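Local structure of probable secreted solute-binding lipoprotein (3I3V) at residues Val101-Trp109 with Arg283-Trp291; Ala142-Leu150 with Thr263-Ala271. The protein probably binds a solute outside the cell, as a secreted lipoprotein of the bacterial extracellular solute-binding family, and hands it to a membrane transporter. All coordinates share one frame; numbering follows the deposited sequence.

Contact 1 (Val101-Trp109 with Arg283-Trp291); sequences VLPAALADW and RAYTLIGFW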
ATOM      1  N   VAL C 101      34.129  15.367  14.974  1.00 37.67           N
ATOM      2  CA  VAL C 101      35.207  15.961  15.765  1.00 37.41           C
ATOM      3  C   VAL C 101      35.205  15.531  17.236  1.00 39.28           C
ATOM      4  O   VAL C 101      34.158  15.506  17.882  1.00 39.56           O
ATOM      5  CB  VAL C 101      35.106  17.507  15.739  1.00 37.68           C
ATOM      6  CG1 VAL C 101      36.316  18.121  16.418  1.00 36.49           C
ATOM      7  CG2 VAL C 101      34.958  18.008  14.306  1.00 36.30           C
ATOM      8  N   LEU C 102      36.375  15.200  17.769  1.00 38.76           N
ATOM      9  CA  LEU C 102      36.479  14.805  19.168  1.00 39.71           C
ATOM     10  C   LEU C 102      35.981  15.977  20.019  1.00 40.82           C
ATOM     11  O   LEU C 102      36.444  17.101  19.852  1.00 43.42           O
ATOM     12  CB  LEU C 102      37.940  14.488  19.503  1.00 40.29           C
ATOM     13  CG  LEU C 102      38.434  13.036  19.499  1.00 40.02           C
ATOM     14  CD1 LEU C 102      37.505  12.141  18.718  1.00 40.09           C
ATOM     15  CD2 LEU C 102      39.838  13.004  18.929  1.00 38.67           C
ATOM     16  N   PRO C 103      35.037  15.734  20.948  1.00 41.69           N
ATOM     17  CA  PRO C 103      34.506  16.808  21.797  1.00 41.08           C
ATOM     18  C   PRO C 103      35.556  17.767  22.350  1.00 41.91           C
ATOM     19  O   PRO C 103      35.395  18.985  22.269  1.00 42.80           O
ATOM     20  CB  PRO C 103      33.774  16.043  22.892  1.00 40.87           C
ATOM     21  CG  PRO C 103      33.243  14.869  22.152  1.00 39.24           C
ATOM     22  CD  PRO C 103      34.451  14.440  21.338  1.00 41.12           C
ATOM     23  N   ALA C 104      36.631  17.223  22.911  1.00 41.48           N
ATOM     24  CA  ALA C 104      37.697  18.056  23.456  1.00 40.53           C
ATOM     25  C   ALA C 104      38.359  18.887  22.350  1.00 39.49           C
ATOM     26  O   ALA C 104      38.727  20.045  22.560  1.00 39.23           O
ATOM     27  CB  ALA C 104      38.736  17.185  24.152  1.00 40.35           C
ATOM     28  N   ALA C 105      38.515  18.297  21.174  1.00 37.68           N
ATOM     29  CA  ALA C 105      39.125  19.013  20.063  1.00 38.10           C
ATOM     30  C   ALA C 105      38.272  20.206  19.652  1.00 37.92           C
ATOM     31  O   ALA C 105      38.785  21.304  19.447  1.00 38.52           O
ATOM     32  CB  ALA C 105      39.308  18.085  18.881  1.00 36.92           C
ATOM     33  N   LEU C 106      36.969  19.991  19.527  1.00 38.70           N
ATOM     34  CA  LEU C 106      36.077  21.066  19.122  1.00 40.64           C
ATOM     35  C   LEU C 106      36.034  22.182  20.161  1.00 40.92           C
ATOM     36  O   LEU C 106      35.934  23.363  19.817  1.00 42.21           O
ATOM     37  CB  LEU C 106      34.670  20.531  18.880  1.00 40.60           C
ATOM     38  CG  LEU C 106      33.663  21.627  18.534  1.00 41.82           C
ATOM     39  CD1 LEU C 106      34.135  22.384  17.298  1.00 41.49           C
ATOM     40  CD2 LEU C 106      32.287  21.006  18.316  1.00 41.57           C
ATOM     41  N   ALA C 107      36.118  21.803  21.430  1.00 40.05           N
ATOM     42  CA  ALA C 107      36.092  22.775  22.510  1.00 40.28           C
ATOM     43  C   ALA C 107      37.342  23.648  22.481  1.00 41.17           C
ATOM     44  O   ALA C 107      37.263  24.880  22.571  1.00 40.83           O
ATOM     45  CB  ALA C 107      35.986  22.060  23.847  1.00 39.68           C
ATOM     46  N   ASP C 108      38.499  23.005  22.352  1.00 41.17           N
ATOM     47  CA  ASP C 108      39.767  23.724  22.326  1.00 40.73           C
ATOM     48  C   ASP C 108      39.900  24.653  21.120  1.00 39.79           C
ATOM     49  O   ASP C 108      40.726  25.575  21.131  1.00 39.85           O
ATOM     50  CB  ASP C 108      40.941  22.734  22.363  1.00 42.59           C
ATOM     51  CG  ASP C 108      41.103  22.051  23.723  1.00 43.07           C
ATOM     52  OD1 ASP C 108      42.102  21.325  23.906  1.00 43.80           O
ATOM     53  OD2 ASP C 108      40.236  22.233  24.602  1.00 43.46           O
ATOM     54  N   TRP C 109      39.097  24.415  20.084  1.00 38.16           N
ATOM     55  CA  TRP C 109      39.145  25.254  18.884  1.00 38.22           C
ATOM     56  C   TRP C 109      38.049  26.324  18.881  1.00 39.63           C
ATOM     57  O   TRP C 109      37.872  27.025  17.880  1.00 38.64           O
ATOM     58  CB  TRP C 109      39.014  24.415  17.605  1.00 35.23           C
ATOM     59  CG  TRP C 109      40.305  23.851  17.078  1.00 34.15           C
ATOM     60  CD1 TRP C 109      40.795  22.591  17.282  1.00 31.70           C
ATOM     61  CD2 TRP C 109      41.259  24.519  16.234  1.00 30.68           C
ATOM     62  NE1 TRP C 109      41.984  22.431  16.616  1.00 31.70           N
ATOM     63  CE2 TRP C 109      42.297  23.598  15.969  1.00 30.62           C
ATOM     64  CE3 TRP C 109      41.340  25.806  15.682  1.00 28.99           C
ATOM     65  CZ2 TRP C 109      43.402  23.919  15.166  1.00 28.45           C
ATOM     66  CZ3 TRP C 109      42.443  26.126  14.879  1.00 28.85           C
ATOM     67  CH2 TRP C 109      43.459  25.184  14.634  1.00 27.27           C
ATOM     68  N   ARG C 283      47.947  15.619  25.583  1.00 34.55           N
ATOM     69  CA  ARG C 283      47.182  15.540  24.350  1.00 36.40           C
ATOM     70  C   ARG C 283      46.781  16.959  23.966  1.00 37.13           C
ATOM     71  O   ARG C 283      46.257  17.710  24.792  1.00 38.73           O
ATOM     72  CB  ARG C 283      45.933  14.661  24.509  1.00 37.58           C
ATOM     73  CG  ARG C 283      46.229  13.162  24.620  1.00 41.10           C
ATOM     74  CD  ARG C 283      44.956  12.309  24.624  1.00 41.26           C
ATOM     75  NE  ARG C 283      44.337  12.169  23.300  1.00 44.25           N
ATOM     76  CZ  ARG C 283      43.134  11.630  23.085  1.00 44.25           C
ATOM     77  NH1 ARG C 283      42.412  11.180  24.104  1.00 43.74           N
ATOM     78  NH2 ARG C 283      42.648  11.538  21.850  1.00 40.75           N
ATOM     79  N   ALA C 284      47.061  17.326  22.718  1.00 36.28           N
ATOM     80  CA  ALA C 284      46.725  18.642  22.185  1.00 35.49           C
ATOM     81  C   ALA C 284      45.982  18.379  20.875  1.00 36.40           C
ATOM     82  O   ALA C 284      46.334  17.458  20.131  1.00 35.84           O
ATOM     83  CB  ALA C 284      47.997  19.451  21.932  1.00 35.33           C
ATOM     84  N   TYR C 285      44.953  19.173  20.598  1.00 34.81           N
ATOM     85  CA  TYR C 285      44.161  18.992  19.393  1.00 34.26           C
ATOM     86  C   TYR C 285      44.221  20.218  18.501  1.00 35.32           C
ATOM     87  O   TYR C 285      43.386  20.377  17.609  1.00 35.26           O
ATOM     88  CB  TYR C 285      42.706  18.728  19.770  1.00 35.11           C
ATOM     89  CG  TYR C 285      42.516  17.557  20.706  1.00 37.07           C
ATOM     90  CD1 TYR C 285      42.613  16.243  20.244  1.00 39.29           C
ATOM     91  CD2 TYR C 285      42.275  17.761  22.063  1.00 37.15           C
ATOM     92  CE1 TYR C 285      42.479  15.158  21.110  1.00 38.27           C
ATOM     93  CE2 TYR C 285      42.138  16.685  22.937  1.00 39.37           C
ATOM     94  CZ  TYR C 285      42.246  15.385  22.454  1.00 38.60           C
ATOM     95  OH  TYR C 285      42.161  14.325  23.327  1.00 38.23           O
ATOM     96  N   THR C 286      45.202  21.086  18.727  1.00 34.54           N
ATOM     97  CA  THR C 286      45.284  22.298  17.932  1.00 34.83           C
ATOM     98  C   THR C 286      46.460  22.438  16.989  1.00 34.04           C
ATOM     99  O   THR C 286      46.981  23.534  16.785  1.00 32.85           O
ATOM    100  CB  THR C 286      45.183  23.563  18.818  1.00 35.26           C
ATOM    101  OG1 THR C 286      46.123  23.483  19.899  1.00 39.30           O
ATOM    102  CG2 THR C 286      43.763  23.708  19.359  1.00 32.80           C
ATOM    103  N   LEU C 287      46.880  21.314  16.421  1.00 34.38           N
ATOM    104  CA  LEU C 287      47.936  21.321  15.419  1.00 33.00           C
ATOM    105  C   LEU C 287      47.157  21.666  14.143  1.00 33.11           C
ATOM    106  O   LEU C 287      45.938  21.886  14.205  1.00 34.35           O
ATOM    107  CB  LEU C 287      48.598  19.948  15.312  1.00 31.24           C
ATOM    108  CG  LEU C 287      49.734  19.726  16.321  1.00 33.76           C
ATOM    109  CD1 LEU C 287      49.193  19.820  17.735  1.00 31.65           C
ATOM    110  CD2 LEU C 287      50.386  18.371  16.080  1.00 32.80           C
ATOM    111  N   ILE C 288      47.834  21.717  13.003  1.00 31.71           N
ATOM    112  CA  ILE C 288      47.193  22.080  11.738  1.00 31.04           C
ATOM    113  C   ILE C 288      45.676  21.852  11.616  1.00 31.85           C
ATOM    114  O   ILE C 288      45.175  20.744  11.788  1.00 31.76           O
ATOM    115  CB  ILE C 288      47.908  21.394  10.566  1.00 32.05           C
ATOM    116  CG1 ILE C 288      49.338  21.937  10.472  1.00 30.85           C
ATOM    117  CG2 ILE C 288      47.145  21.634   9.265  1.00 29.98           C
ATOM    118  CD1 ILE C 288      50.110  21.449   9.269  1.00 32.09           C
ATOM    119  N   GLY C 289      44.956  22.936  11.335  1.00 32.13           N
ATOM    120  CA  GLY C 289      43.516  22.879  11.165  1.00 28.26           C
ATOM    121  C   GLY C 289      43.151  23.606   9.881  1.00 28.27           C
ATOM    122  O   GLY C 289      44.007  24.287   9.306  1.00 25.56           O
ATOM    123  N   PHE C 290      41.900  23.462   9.431  1.00 26.35           N
ATOM    124  CA  PHE C 290      41.421  24.107   8.201  1.00 27.34           C
ATOM    125  C   PHE C 290      40.717  25.443   8.486  1.00 29.22           C
ATOM    126  O   PHE C 290      39.707  25.479   9.191  1.00 27.86           O
ATOM    127  CB  PHE C 290      40.429  23.182   7.462  1.00 28.41           C
ATOM    128  CG  PHE C 290      41.058  21.932   6.882  1.00 27.69           C
ATOM    129  CD1 PHE C 290      41.776  21.977   5.691  1.00 25.80           C
ATOM    130  CD2 PHE C 290      40.911  20.699   7.527  1.00 26.28           C
ATOM    131  CE1 PHE C 290      42.339  20.812   5.139  1.00 24.57           C
ATOM    132  CE2 PHE C 290      41.470  19.539   6.981  1.00 27.09           C
ATOM    133  CZ  PHE C 290      42.184  19.599   5.784  1.00 22.10           C
ATOM    134  N   TRP C 291      41.236  26.536   7.929  1.00 29.45           N
ATOM    135  CA  TRP C 291      40.623  27.843   8.135  1.00 30.59           C
ATOM    136  C   TRP C 291      40.012  28.322   6.822  1.00 31.20           C
ATOM    137  O   TRP C 291      40.527  28.009   5.745  1.00 28.28           O
ATOM    138  CB  TRP C 291      41.660  28.871   8.606  1.00 29.55           C
ATOM    139  CG  TRP C 291      42.419  28.483   9.838  1.00 30.81           C
ATOM    140  CD1 TRP C 291      43.242  27.402   9.990  1.00 30.16           C
ATOM    141  CD2 TRP C 291      42.480  29.210  11.075  1.00 30.80           C
ATOM    142  NE1 TRP C 291      43.816  27.415  11.239  1.00 33.54           N
ATOM    143  CE2 TRP C 291      43.368  28.512  11.925  1.00 29.82           C
ATOM    144  CE3 TRP C 291      41.874  30.384  11.545  1.00 27.27           C
ATOM    145  CZ2 TRP C 291      43.666  28.950  13.219  1.00 31.11           C
ATOM    146  CZ3 TRP C 291      42.170  30.819  12.829  1.00 27.28           C
ATOM    147  CH2 TRP C 291      43.059  30.105  13.651  1.00 31.12           C
TER
HETATM  148  O   HOH W   1      44.423  21.067  22.414  1.00 25.08           O
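Trp109 directs its indole NE1 at the backbone carbonyl O of Tyr285, 2.7 Å away, in a bent bond whose acceptor lies 18° out of the ring plane. Over one face of the indole sits the methyl CG2 of Thr286, in a CH-pi contact 3.7 Å from the centroid of the five-membered ring; the methyl is anti to the Thr286 carbonyl carbon (OG1 chi1 51°), which turns it onto the indole. At the indole edge, Trp109 CZ3 meets Trp291 CZ2 at 3.5 Å, the two planes inclined by 75°. A smaller residue such as alanine at Trp109 would probably leave the Tyr285 carbonyl without this donor and open a gap beside Thr286 and Trp291. Next to this buried cluster, Tyr285 lays a ring face against the helix backbone at Ala105, and its CB packs on Ala105 CB at 3.6 Å. The packing is looser toward Asp108, whose OD1 reaches Tyr285 N only through a water, and at Leu102, whose CD2 stays 4.0 Å from Tyr285 CE1. The phenol OH turns to Gln353. Short helix 103-108 thus packs against the turn joining strands 280-284 and 289-292, a crossing between the two sheets of a periplasmic-binding-protein fold.

Contact 2 (Ala142-Leu150 with Thr263-Ala271); sequences AIPTTGDQL and TEVGGWPLA
Leu270 O is approached by two groups of the opposite backbone: Gly147 N donates a hydrogen bond of 2.8 Å, and Thr146 CA makes a CA-H...O contact at 3.3 Å. The return bond, from Leu270 N to Thr145 O at 3.0 Å, completes a single beta bridge between Thr146 and Leu270. Thr145 O also receives a CA-H...O contact from Pro269. Behind the bridge, the Gln149 side chain folds back so that OE1 accepts from Thr145 N at 2.9 Å, nearly straight at 169°, and more weakly from Thr146 N. Thr146 OG1, held between its backbone N and carbonyl carbon (chi1 54°), weakly accepts from Gln149 N, and the two residues form a capping box at the start of helix 147-159. The apolar part centres on Pro269, whose CG rests 4.0 Å from Leu150 CB and also faces Pro144. With CG anti to the backbone N (chi1 176°), Leu150 brings CD2 to within 3.6 Å of Trp268 CZ2, the two side chains crossing at about a right angle; helix 203-217 packs on both residues. Farther along, Ile143 CG2 only grazes Glu264, whose carboxylate forms a salt bridge with Arg132. Because both crossing hydrogen bonds run between main-chain atoms, the pairing itself is probably less sensitive to side-chain identity than the apolar packing of Pro144, Leu150, Trp268 and Pro269.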
ATOM      1  N   ALA C 142      57.042  -4.656  36.403  1.00 49.83           N
ATOM      2  CA  ALA C 142      55.804  -3.960  36.065  1.00 47.96           C
ATOM      3  C   ALA C 142      56.134  -2.499  35.824  1.00 46.27           C
ATOM      4  O   ALA C 142      56.995  -1.947  36.503  1.00 44.62           O
ATOM      5  CB  ALA C 142      54.806  -4.083  37.199  1.00 48.31           C
ATOM      6  N   ILE C 143      55.470  -1.870  34.855  1.00 44.69           N
ATOM      7  CA  ILE C 143      55.745  -0.464  34.599  1.00 44.27           C
ATOM      8  C   ILE C 143      55.154   0.330  35.767  1.00 42.53           C
ATOM      9  O   ILE C 143      54.004   0.123  36.147  1.00 41.27           O
ATOM     10  CB  ILE C 143      55.139   0.032  33.244  1.00 45.53           C
ATOM     11  CG1 ILE C 143      53.695   0.506  33.428  1.00 48.56           C
ATOM     12  CG2 ILE C 143      55.202  -1.077  32.211  1.00 42.97           C
ATOM     13  CD1 ILE C 143      53.080   1.131  32.171  1.00 52.58           C
ATOM     14  N   PRO C 144      55.944   1.239  36.360  1.00 41.52           N
ATOM     15  CA  PRO C 144      55.489   2.057  37.493  1.00 41.37           C
ATOM     16  C   PRO C 144      54.218   2.865  37.237  1.00 40.83           C
ATOM     17  O   PRO C 144      54.080   3.511  36.205  1.00 41.69           O
ATOM     18  CB  PRO C 144      56.701   2.949  37.784  1.00 42.89           C
ATOM     19  CG  PRO C 144      57.365   3.071  36.442  1.00 41.66           C
ATOM     20  CD  PRO C 144      57.286   1.655  35.921  1.00 41.02           C
ATOM     21  N   THR C 145      53.299   2.826  38.196  1.00 40.33           N
ATOM     22  CA  THR C 145      52.033   3.543  38.111  1.00 39.22           C
ATOM     23  C   THR C 145      51.975   4.682  39.131  1.00 39.51           C
ATOM     24  O   THR C 145      51.194   5.622  38.992  1.00 40.14           O
ATOM     25  CB  THR C 145      50.872   2.566  38.360  1.00 41.41           C
ATOM     26  OG1 THR C 145      50.719   1.728  37.209  1.00 44.97           O
ATOM     27  CG2 THR C 145      49.572   3.300  38.634  1.00 42.01           C
ATOM     28  N   THR C 146      52.805   4.596  40.160  1.00 38.65           N
ATOM     29  CA  THR C 146      52.815   5.613  41.194  1.00 37.49           C
ATOM     30  C   THR C 146      54.205   6.190  41.392  1.00 37.63           C
ATOM     31  O   THR C 146      55.212   5.563  41.048  1.00 35.92           O
ATOM     32  CB  THR C 146      52.330   5.033  42.528  1.00 38.49           C
ATOM     33  OG1 THR C 146      53.114   3.876  42.852  1.00 39.72           O
ATOM     34  CG2 THR C 146      50.856   4.633  42.436  1.00 36.59           C
ATOM     35  N   GLY C 147      54.241   7.400  41.941  1.00 36.73           N
ATOM     36  CA  GLY C 147      55.499   8.071  42.185  1.00 37.71           C
ATOM     37  C   GLY C 147      56.461   7.217  42.981  1.00 38.43           C
ATOM     38  O   GLY C 147      57.663   7.218  42.709  1.00 38.91           O
ATOM     39  N   ASP C 148      55.940   6.494  43.970  1.00 39.85           N
ATOM     40  CA  ASP C 148      56.784   5.624  44.787  1.00 40.99           C
ATOM     41  C   ASP C 148      57.390   4.502  43.959  1.00 39.09           C
ATOM     42  O   ASP C 148      58.569   4.193  44.090  1.00 39.71           O
ATOM     43  CB  ASP C 148      55.991   5.018  45.946  1.00 42.92           C
ATOM     44  CG  ASP C 148      55.709   6.017  47.037  1.00 44.57           C
ATOM     45  OD1 ASP C 148      56.498   6.977  47.177  1.00 46.39           O
ATOM     46  OD2 ASP C 148      54.707   5.835  47.759  1.00 45.86           O
ATOM     47  N   GLN C 149      56.582   3.886  43.106  1.00 39.35           N
ATOM     48  CA  GLN C 149      57.080   2.801  42.266  1.00 39.67           C
ATOM     49  C   GLN C 149      58.080   3.333  41.239  1.00 39.42           C
ATOM     50  O   GLN C 149      59.091   2.683  40.959  1.00 40.43           O
ATOM     51  CB  GLN C 149      55.918   2.107  41.555  1.00 39.86           C
ATOM     52  CG  GLN C 149      54.924   1.459  42.500  1.00 39.74           C
ATOM     53  CD  GLN C 149      53.668   0.975  41.788  1.00 41.54           C
ATOM     54  OE1 GLN C 149      53.486   1.212  40.591  1.00 39.81           O
ATOM     55  NE2 GLN C 149      52.791   0.303  42.531  1.00 38.87           N
ATOM     56  N   LEU C 150      57.801   4.514  40.687  1.00 38.19           N
ATOM     57  CA  LEU C 150      58.690   5.115  39.699  1.00 35.92           C
ATOM     58  C   LEU C 150      60.056   5.328  40.316  1.00 35.14           C
ATOM     59  O   LEU C 150      61.076   5.021  39.708  1.00 34.52           O
ATOM     60  CB  LEU C 150      58.142   6.458  39.213  1.00 35.82           C
ATOM     61  CG  LEU C 150      59.012   7.264  38.234  1.00 35.19           C
ATOM     62  CD1 LEU C 150      59.292   6.462  36.964  1.00 32.02           C
ATOM     63  CD2 LEU C 150      58.301   8.565  37.889  1.00 33.13           C
ATOM     64  N   THR C 263      59.006  -2.272  23.700  1.00 35.65           N
ATOM     65  CA  THR C 263      58.710  -1.004  24.358  1.00 33.97           C
ATOM     66  C   THR C 263      57.200  -0.909  24.563  1.00 33.35           C
ATOM     67  O   THR C 263      56.412  -1.330  23.719  1.00 32.66           O
ATOM     68  CB  THR C 263      59.216   0.221  23.523  1.00 34.07           C
ATOM     69  OG1 THR C 263      60.642   0.308  23.616  1.00 31.69           O
ATOM     70  CG2 THR C 263      58.625   1.530  24.049  1.00 32.44           C
ATOM     71  N   GLU C 264      56.801  -0.370  25.705  1.00 34.79           N
ATOM     72  CA  GLU C 264      55.394  -0.218  26.031  1.00 37.09           C
ATOM     73  C   GLU C 264      55.078   1.227  26.397  1.00 36.71           C
ATOM     74  O   GLU C 264      55.875   1.890  27.052  1.00 38.12           O
ATOM     75  CB  GLU C 264      55.030  -1.130  27.197  1.00 38.82           C
ATOM     76  CG  GLU C 264      54.867  -2.588  26.814  1.00 43.05           C
ATOM     77  CD  GLU C 264      54.563  -3.464  28.010  1.00 43.77           C
ATOM     78  OE1 GLU C 264      53.789  -3.028  28.892  1.00 43.80           O
ATOM     79  OE2 GLU C 264      55.089  -4.594  28.062  1.00 47.77           O
ATOM     80  N   VAL C 265      53.912   1.711  25.983  1.00 36.71           N
ATOM     81  CA  VAL C 265      53.525   3.082  26.287  1.00 37.24           C
ATOM     82  C   VAL C 265      52.465   3.157  27.370  1.00 39.74           C
ATOM     83  O   VAL C 265      51.574   2.306  27.453  1.00 42.28           O
ATOM     84  CB  VAL C 265      52.999   3.825  25.035  1.00 36.49           C
ATOM     85  CG1 VAL C 265      54.103   3.954  24.002  1.00 32.84           C
ATOM     86  CG2 VAL C 265      51.807   3.096  24.457  1.00 35.42           C
ATOM     87  N   GLY C 266      52.581   4.188  28.203  1.00 39.95           N
ATOM     88  CA  GLY C 266      51.637   4.412  29.279  1.00 38.96           C
ATOM     89  C   GLY C 266      51.602   5.897  29.606  1.00 39.38           C
ATOM     90  O   GLY C 266      51.856   6.736  28.740  1.00 38.82           O
ATOM     91  N   GLY C 267      51.284   6.221  30.855  1.00 37.91           N
ATOM     92  CA  GLY C 267      51.237   7.607  31.272  1.00 36.14           C
ATOM     93  C   GLY C 267      52.254   7.843  32.369  1.00 35.78           C
ATOM     94  O   GLY C 267      52.949   6.917  32.792  1.00 36.64           O
ATOM     95  N   TRP C 268      52.355   9.082  32.833  1.00 34.12           N
ATOM     96  CA  TRP C 268      53.302   9.402  33.890  1.00 32.91           C
ATOM     97  C   TRP C 268      52.691   9.041  35.250  1.00 33.48           C
ATOM     98  O   TRP C 268      51.553   9.404  35.551  1.00 32.84           O
ATOM     99  CB  TRP C 268      53.680  10.889  33.818  1.00 30.56           C
ATOM    100  CG  TRP C 268      54.761  11.255  34.777  1.00 30.51           C
ATOM    101  CD1 TRP C 268      54.606  11.638  36.076  1.00 29.31           C
ATOM    102  CD2 TRP C 268      56.176  11.171  34.549  1.00 28.89           C
ATOM    103  NE1 TRP C 268      55.832  11.792  36.672  1.00 30.63           N
ATOM    104  CE2 TRP C 268      56.811  11.510  35.759  1.00 28.57           C
ATOM    105  CE3 TRP C 268      56.964  10.838  33.442  1.00 29.07           C
ATOM    106  CZ2 TRP C 268      58.201  11.528  35.894  1.00 27.70           C
ATOM    107  CZ3 TRP C 268      58.347  10.857  33.576  1.00 27.80           C
ATOM    108  CH2 TRP C 268      58.949  11.200  34.794  1.00 29.93           C
ATOM    109  N   PRO C 269      53.437   8.297  36.083  1.00 34.47           N
ATOM    110  CA  PRO C 269      52.971   7.876  37.409  1.00 35.04           C
ATOM    111  C   PRO C 269      52.356   9.003  38.221  1.00 37.44           C
ATOM    112  O   PRO C 269      52.736  10.156  38.074  1.00 39.06           O
ATOM    113  CB  PRO C 269      54.233   7.317  38.051  1.00 33.53           C
ATOM    114  CG  PRO C 269      54.912   6.680  36.887  1.00 33.95           C
ATOM    115  CD  PRO C 269      54.781   7.761  35.813  1.00 34.00           C
ATOM    116  N   LEU C 270      51.408   8.653  39.084  1.00 38.94           N
ATOM    117  CA  LEU C 270      50.723   9.629  39.921  1.00 39.65           C
ATOM    118  C   LEU C 270      51.216   9.637  41.364  1.00 41.24           C
ATOM    119  O   LEU C 270      51.693   8.620  41.885  1.00 41.82           O
ATOM    120  CB  LEU C 270      49.220   9.343  39.935  1.00 38.82           C
ATOM    121  CG  LEU C 270      48.442   9.360  38.617  1.00 38.69           C
ATOM    122  CD1 LEU C 270      47.022   8.970  38.914  1.00 38.17           C
ATOM    123  CD2 LEU C 270      48.488  10.738  37.959  1.00 38.07           C
ATOM    124  N   ALA C 271      51.091  10.798  42.000  1.00 42.26           N
ATOM    125  CA  ALA C 271      51.457  10.962  43.401  1.00 44.39           C
ATOM    126  C   ALA C 271      50.141  10.708  44.127  1.00 46.63           C
ATOM    127  O   ALA C 271      49.090  10.644  43.486  1.00 47.69           O
ATOM    128  CB  ALA C 271      51.933  12.380  43.662  1.00 41.93           C
TER

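Overall arrangement
Both contacts end at the mixed sheet built round strand 122-131, through strand 280-284 in contact 1 and strand 263-266 in contact 2, yet their centres lie 28 Å apart and their nearest atoms about 9 Å. Contact 1 is the more central, about 11 Å from the middle of the chain against 21 Å, and also reaches strand 289-292 of the four-stranded sheet; contact 2 lies farther out. Each is partly buried; contact 1 uses a whole short helix and the residue after it, contact 2 the capped start of helix 147-159. Their chemistry differs: aromatic side chains and an indole-to-carbonyl bond dominate 101-109 with 283-291, while main-chain bridging joins 142-150 to 263-271.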